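Local coordinates for putative transcriptional regulator (Streptomyces coelicolor, PDB 2ZB9), which probably acts as a TetR-family transcription factor, binding regulatory DNA through a helix-turn-helix domain, at residues V24-L37 and W63-H77. Sequence-based numbering, arbitrary orientation.
Sequences VRAEVLHAVGELLL and WWPSKGALALDGYFH
Arg25 and Asp73 form the salt bridge of this contact, NH2 to OD2 at 3.0 Å, though as a hydrogen bond it is weak and bent. Two waters also span the pair: one joins the same two atoms, weakly on the arginine side, and a second links Arg25 NH1 to Asp73 OD1. A third water connects Arg25 NH2 to the carbonyl of Trp63. Asp73 OD2 is also gripped by the indole of Trp64, whose NE1 points at its anti lone pair in the ring plane, 2.8 Å away and nearly straight at 174°. The extended Arg25 chain lays one guanidinium face over Trp64 CZ2, the planes 36° apart, while its CB and CG lie over a face of Trp63.

Most of the remaining contact is apolar. Val24 CG1 meets the Trp63 rim at CH2 (3.7 Å). Val28 CG1, anti to the backbone N (chi1 175°), reaches Trp64 CZ3, and Leu29 CD1 presses on CZ2 of that indole at 3.4 Å. Leu29 sends its other methyl, CD2, over a face of the His77 ring. With an alanine at Trp64, Asp73 would probably lose its straight N-H donor and a gap would open beside Val28 CG1 and Leu29 CD1.

At the crossing, Gly33 and Gly74 bring their CA atoms to 4.8 Å; a side chain on Gly74 would run into Val32 CG1. A water bridges the carbonyls of Leu29 and Gly74 here. Farther along, Leu36 CD2 packs on Tyr75 CB (3.8 Å).

Segments 24-37 and 67-77 thus cross almost perpendicularly, joining helix 20-39, the first of the TetR-type DNA-binding domain, to helix 67-83, which follows its predicted helix-turn-helix. Val28 and Val32 also touch Val49 of helix 46-53, whereas Leu36 and Tyr75 meet Ile114 of helix 110-122, and Phe76 packs against helix 126-153.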
loop_
_atom_site.group_PDB
_atom_site.type_symbol
_atom_site.label_atom_id
_atom_site.label_comp_id
_atom_site.label_asym_id
_atom_site.label_seq_id
_atom_site.Cartn_x
_atom_site.Cartn_y
_atom_site.Cartn_z
ATOM N N VAL A 24 -1.751 6.403 33.964
ATOM C CA VAL A 24 -1.133 5.083 33.967
ATOM C C VAL A 24 -1.080 4.526 32.547
ATOM O O VAL A 24 -0.072 3.966 32.126
ATOM C CB VAL A 24 -1.925 4.091 34.857
ATOM C CG1 VAL A 24 -1.325 2.703 34.749
ATOM C CG2 VAL A 24 -1.902 4.551 36.297
ATOM N N ARG A 25 -2.174 4.684 31.814
ATOM C CA ARG A 25 -2.248 4.202 30.441
ATOM C C ARG A 25 -1.172 4.877 29.578
ATOM O O ARG A 25 -0.516 4.221 28.764
ATOM C CB ARG A 25 -3.641 4.485 29.875
ATOM C CG ARG A 25 -3.988 3.701 28.622
ATOM C CD ARG A 25 -5.496 3.708 28.386
ATOM N NE ARG A 25 -5.888 2.842 27.276
ATOM C CZ ARG A 25 -5.643 3.107 25.996
ATOM N NH1 ARG A 25 -5.007 4.219 25.650
ATOM N NH2 ARG A 25 -6.027 2.257 25.058
ATOM N N ALA A 26 -0.986 6.181 29.777
ATOM C CA ALA A 26 0.009 6.955 29.027
ATOM C C ALA A 26 1.427 6.469 29.306
ATOM O O ALA A 26 2.228 6.324 28.382
ATOM C CB ALA A 26 -0.109 8.440 29.367
ATOM N N GLU A 27 1.736 6.225 30.578
ATOM C CA GLU A 27 3.060 5.739 30.955
ATOM C C GLU A 27 3.349 4.400 30.294
ATOM O O GLU A 27 4.455 4.162 29.796
ATOM C CB GLU A 27 3.164 5.577 32.475
ATOM C CG GLU A 27 3.530 6.845 33.228
ATOM C CD GLU A 27 3.436 6.679 34.736
ATOM O OE1 GLU A 27 3.936 5.659 35.267
ATOM O OE2 GLU A 27 2.868 7.578 35.394
ATOM N N VAL A 28 2.357 3.515 30.303
ATOM C CA VAL A 28 2.513 2.201 29.693
ATOM C C VAL A 28 2.731 2.367 28.193
ATOM O O VAL A 28 3.656 1.790 27.624
ATOM C CB VAL A 28 1.265 1.323 29.935
ATOM C CG1 VAL A 28 1.398 0.002 29.187
ATOM C CG2 VAL A 28 1.094 1.074 31.421
ATOM N N LEU A 29 1.877 3.165 27.562
ATOM C CA LEU A 29 1.972 3.419 26.127
ATOM C C LEU A 29 3.348 4.009 25.796
ATOM O O LEU A 29 3.943 3.704 24.759
ATOM C CB LEU A 29 0.847 4.370 25.712
ATOM C CG LEU A 29 -0.108 3.965 24.582
ATOM C CD1 LEU A 29 -0.327 2.468 24.549
ATOM C CD2 LEU A 29 -1.419 4.704 24.770
ATOM N N HIS A 30 3.866 4.846 26.688
ATOM C CA HIS A 30 5.184 5.431 26.474
ATOM C C HIS A 30 6.231 4.318 26.521
ATOM O O HIS A 30 7.155 4.285 25.707
ATOM C CB HIS A 30 5.508 6.463 27.554
ATOM C CG HIS A 30 6.881 7.047 27.424
ATOM N ND1 HIS A 30 7.190 8.022 26.501
ATOM C CD2 HIS A 30 8.038 6.751 28.062
ATOM C CE1 HIS A 30 8.479 8.304 26.575
ATOM N NE2 HIS A 30 9.017 7.546 27.514
ATOM N N ALA A 31 6.086 3.406 27.478
ATOM C CA ALA A 31 7.031 2.301 27.599
ATOM C C ALA A 31 6.952 1.421 26.357
ATOM O O ALA A 31 7.975 0.954 25.861
ATOM C CB ALA A 31 6.733 1.474 28.847
ATOM N N VAL A 32 5.739 1.186 25.859
ATOM C CA VAL A 32 5.569 0.360 24.668
ATOM C C VAL A 32 6.261 0.982 23.456
ATOM O O VAL A 32 6.978 0.299 22.724
ATOM C CB VAL A 32 4.087 0.167 24.317
ATOM C CG1 VAL A 32 3.962 -0.611 23.004
ATOM C CG2 VAL A 32 3.375 -0.569 25.445
ATOM N N GLY A 33 6.042 2.279 23.254
ATOM C CA GLY A 33 6.644 2.962 22.127
ATOM C C GLY A 33 8.157 2.916 22.166
ATOM O O GLY A 33 8.804 2.698 21.138
ATOM N N GLU A 34 8.720 3.113 23.357
ATOM C CA GLU A 34 10.167 3.106 23.553
ATOM C C GLU A 34 10.771 1.739 23.229
ATOM O O GLU A 34 11.792 1.642 22.543
ATOM C CB GLU A 34 10.494 3.494 25.001
ATOM C CG GLU A 34 11.374 2.484 25.739
ATOM C CD GLU A 34 10.893 2.201 27.160
ATOM O OE1 GLU A 34 11.010 3.102 28.027
ATOM O OE2 GLU A 34 10.393 1.073 27.402
ATOM N N LEU A 35 10.136 0.687 23.730
ATOM C CA LEU A 35 10.604 -0.676 23.497
ATOM C C LEU A 35 10.424 -1.054 22.031
ATOM O O LEU A 35 11.329 -1.589 21.393
ATOM C CB LEU A 35 9.818 -1.648 24.379
ATOM C CG LEU A 35 10.198 -3.127 24.338
ATOM C CD1 LEU A 35 11.663 -3.296 24.727
ATOM C CD2 LEU A 35 9.297 -3.905 25.293
ATOM N N LEU A 36 9.246 -0.760 21.502
ATOM C CA LEU A 36 8.916 -1.068 20.118
ATOM C C LEU A 36 9.897 -0.430 19.128
ATOM O O LEU A 36 10.417 -1.102 18.243
ATOM C CB LEU A 36 7.487 -0.592 19.834
ATOM C CG LEU A 36 6.766 -1.042 18.569
ATOM C CD1 LEU A 36 6.744 -2.552 18.495
ATOM C CD2 LEU A 36 5.353 -0.482 18.588
ATOM N N LEU A 37 10.163 0.863 19.295
ATOM C CA LEU A 37 11.062 1.581 18.396
ATOM C C LEU A 37 12.550 1.266 18.524
ATOM O O LEU A 37 13.319 1.541 17.602
ATOM C CB LEU A 37 10.858 3.092 18.548
ATOM C CG LEU A 37 9.993 3.811 17.506
ATOM C CD1 LEU A 37 8.671 3.082 17.291
ATOM C CD2 LEU A 37 9.756 5.244 17.978
ATOM N N TRP A 63 -6.600 -3.533 28.905
ATOM C CA TRP A 63 -6.533 -2.448 27.932
ATOM C C TRP A 63 -6.130 -2.890 26.529
ATOM O O TRP A 63 -6.544 -2.283 25.543
ATOM C CB TRP A 63 -5.569 -1.364 28.414
ATOM C CG TRP A 63 -6.024 -0.653 29.641
ATOM C CD1 TRP A 63 -7.313 -0.406 30.015
ATOM C CD2 TRP A 63 -5.193 -0.013 30.615
ATOM N NE1 TRP A 63 -7.337 0.353 31.159
ATOM C CE2 TRP A 63 -6.049 0.609 31.551
ATOM C CE3 TRP A 63 -3.807 0.098 30.789
ATOM C CZ2 TRP A 63 -5.566 1.333 32.645
ATOM C CZ3 TRP A 63 -3.323 0.820 31.879
ATOM C CH2 TRP A 63 -4.204 1.428 32.792
ATOM N N TRP A 64 -5.319 -3.936 26.436
ATOM C CA TRP A 64 -4.880 -4.435 25.137
ATOM C C TRP A 64 -5.061 -5.942 25.089
ATOM O O TRP A 64 -4.241 -6.699 25.608
ATOM C CB TRP A 64 -3.419 -4.056 24.889
ATOM C CG TRP A 64 -3.215 -2.578 24.907
ATOM C CD1 TRP A 64 -3.547 -1.694 23.921
ATOM C CD2 TRP A 64 -2.721 -1.794 25.997
ATOM N NE1 TRP A 64 -3.297 -0.406 24.333
ATOM C CE2 TRP A 64 -2.791 -0.437 25.609
ATOM C CE3 TRP A 64 -2.228 -2.103 27.275
ATOM C CZ2 TRP A 64 -2.390 0.608 26.442
ATOM C CZ3 TRP A 64 -1.828 -1.064 28.107
ATOM C CH2 TRP A 64 -1.913 0.274 27.688
ATOM N N PRO A 65 -6.144 -6.395 24.446
ATOM C CA PRO A 65 -6.489 -7.810 24.304
ATOM C C PRO A 65 -5.466 -8.660 23.562
ATOM O O PRO A 65 -5.533 -9.887 23.602
ATOM C CB PRO A 65 -7.837 -7.756 23.591
ATOM C CG PRO A 65 -7.680 -6.550 22.707
ATOM C CD PRO A 65 -7.076 -5.555 23.675
ATOM N N SER A 66 -4.515 -8.026 22.888
ATOM C CA SER A 66 -3.517 -8.798 22.166
ATOM C C SER A 66 -2.214 -8.052 21.961
ATOM O O SER A 66 -2.138 -6.834 22.115
ATOM C CB SER A 66 -4.057 -9.215 20.797
ATOM O OG SER A 66 -4.099 -8.101 19.920
ATOM N N LYS A 67 -1.187 -8.810 21.606
ATOM C CA LYS A 67 0.132 -8.267 21.337
ATOM C C LYS A 67 0.015 -7.262 20.184
ATOM O O LYS A 67 0.643 -6.201 20.200
ATOM C CB LYS A 67 1.067 -9.424 20.977
ATOM C CG LYS A 67 2.299 -9.066 20.171
ATOM C CD LYS A 67 3.293 -8.247 20.956
ATOM C CE LYS A 67 4.577 -8.086 20.155
ATOM N NZ LYS A 67 5.221 -9.407 19.901
ATOM N N GLY A 68 -0.805 -7.604 19.193
ATOM C CA GLY A 68 -1.006 -6.730 18.051
ATOM C C GLY A 68 -1.561 -5.379 18.456
ATOM O O GLY A 68 -1.047 -4.342 18.039
ATOM N N ALA A 69 -2.609 -5.389 19.275
ATOM C CA ALA A 69 -3.221 -4.154 19.748
ATOM C C ALA A 69 -2.241 -3.350 20.595
ATOM O O ALA A 69 -2.226 -2.115 20.538
ATOM C CB ALA A 69 -4.470 -4.464 20.562
ATOM N N LEU A 70 -1.429 -4.050 21.381
ATOM C CA LEU A 70 -0.448 -3.391 22.235
ATOM C C LEU A 70 0.572 -2.641 21.382
ATOM O O LEU A 70 0.842 -1.465 21.610
ATOM C CB LEU A 70 0.272 -4.416 23.115
ATOM C CG LEU A 70 1.288 -3.845 24.106
ATOM C CD1 LEU A 70 0.573 -2.995 25.148
ATOM C CD2 LEU A 70 2.035 -4.980 24.781
ATOM N N ALA A 71 1.128 -3.327 20.391
ATOM C CA ALA A 71 2.112 -2.716 19.511
ATOM C C ALA A 71 1.540 -1.541 18.718
ATOM O O ALA A 71 2.148 -0.470 18.686
ATOM C CB ALA A 71 2.678 -3.760 18.565
ATOM N N LEU A 72 0.377 -1.734 18.094
ATOM C CA LEU A 72 -0.253 -0.681 17.286
ATOM C C LEU A 72 -0.597 0.575 18.075
ATOM O O LEU A 72 -0.355 1.690 17.615
ATOM C CB LEU A 72 -1.535 -1.191 16.609
ATOM C CG LEU A 72 -1.540 -1.913 15.250
ATOM C CD1 LEU A 72 -0.597 -1.206 14.278
ATOM C CD2 LEU A 72 -1.139 -3.349 15.414
ATOM N N ASP A 73 -1.184 0.403 19.254
ATOM C CA ASP A 73 -1.555 1.550 20.075
ATOM C C ASP A 73 -0.289 2.277 20.528
ATOM O O ASP A 73 -0.228 3.508 20.507
ATOM C CB ASP A 73 -2.370 1.089 21.284
ATOM C CG ASP A 73 -3.259 2.187 21.852
ATOM O OD1 ASP A 73 -3.305 3.303 21.283
ATOM O OD2 ASP A 73 -3.927 1.921 22.875
ATOM N N GLY A 74 0.726 1.517 20.934
ATOM C CA GLY A 74 1.969 2.143 21.357
ATOM C C GLY A 74 2.620 2.867 20.187
ATOM O O GLY A 74 3.153 3.974 20.333
ATOM N N TYR A 75 2.570 2.253 19.011
ATOM C CA TYR A 75 3.173 2.865 17.836
ATOM C C TYR A 75 2.481 4.171 17.474
ATOM O O TYR A 75 3.140 5.185 17.255
ATOM C CB TYR A 75 3.118 1.917 16.639
ATOM C CG TYR A 75 3.856 2.463 15.442
ATOM C CD1 TYR A 75 5.248 2.427 15.382
ATOM C CD2 TYR A 75 3.166 3.075 14.399
ATOM C CE1 TYR A 75 5.938 2.996 14.308
ATOM C CE2 TYR A 75 3.840 3.646 13.327
ATOM C CZ TYR A 75 5.222 3.606 13.287
ATOM O OH TYR A 75 5.879 4.194 12.232
ATOM N N PHE A 76 1.153 4.155 17.422
ATOM C CA PHE A 76 0.407 5.364 17.079
ATOM C C PHE A 76 0.807 6.536 17.981
ATOM O O PHE A 76 1.067 7.646 17.509
ATOM C CB PHE A 76 -1.103 5.097 17.172
ATOM C CG PHE A 76 -1.953 6.303 16.882
ATOM C CD1 PHE A 76 -2.181 7.269 17.867
ATOM C CD2 PHE A 76 -2.509 6.489 15.616
ATOM C CE1 PHE A 76 -2.949 8.404 17.594
ATOM C CE2 PHE A 76 -3.276 7.616 15.332
ATOM C CZ PHE A 76 -3.500 8.581 16.324
ATOM N N HIS A 77 0.868 6.286 19.283
ATOM C CA HIS A 77 1.236 7.336 20.225
ATOM C C HIS A 77 2.713 7.736 20.193
ATOM O O HIS A 77 3.069 8.840 20.590
ATOM C CB HIS A 77 0.806 6.919 21.630
ATOM C CG HIS A 77 -0.680 6.895 21.798
ATOM N ND1 HIS A 77 -1.422 8.039 21.998
ATOM C CD2 HIS A 77 -1.573 5.883 21.690
ATOM C CE1 HIS A 77 -2.706 7.735 22.002
ATOM N NE2 HIS A 77 -2.826 6.433 21.816
HETATM O O HOH W 1 -6.492 1.136 22.787
HETATM O O HOH W 2 -5.669 4.428 22.448
HETATM O O HOH W 3 -7.234 0.132 25.702
HETATM O O HOH W 4 3.718 5.230 22.630
#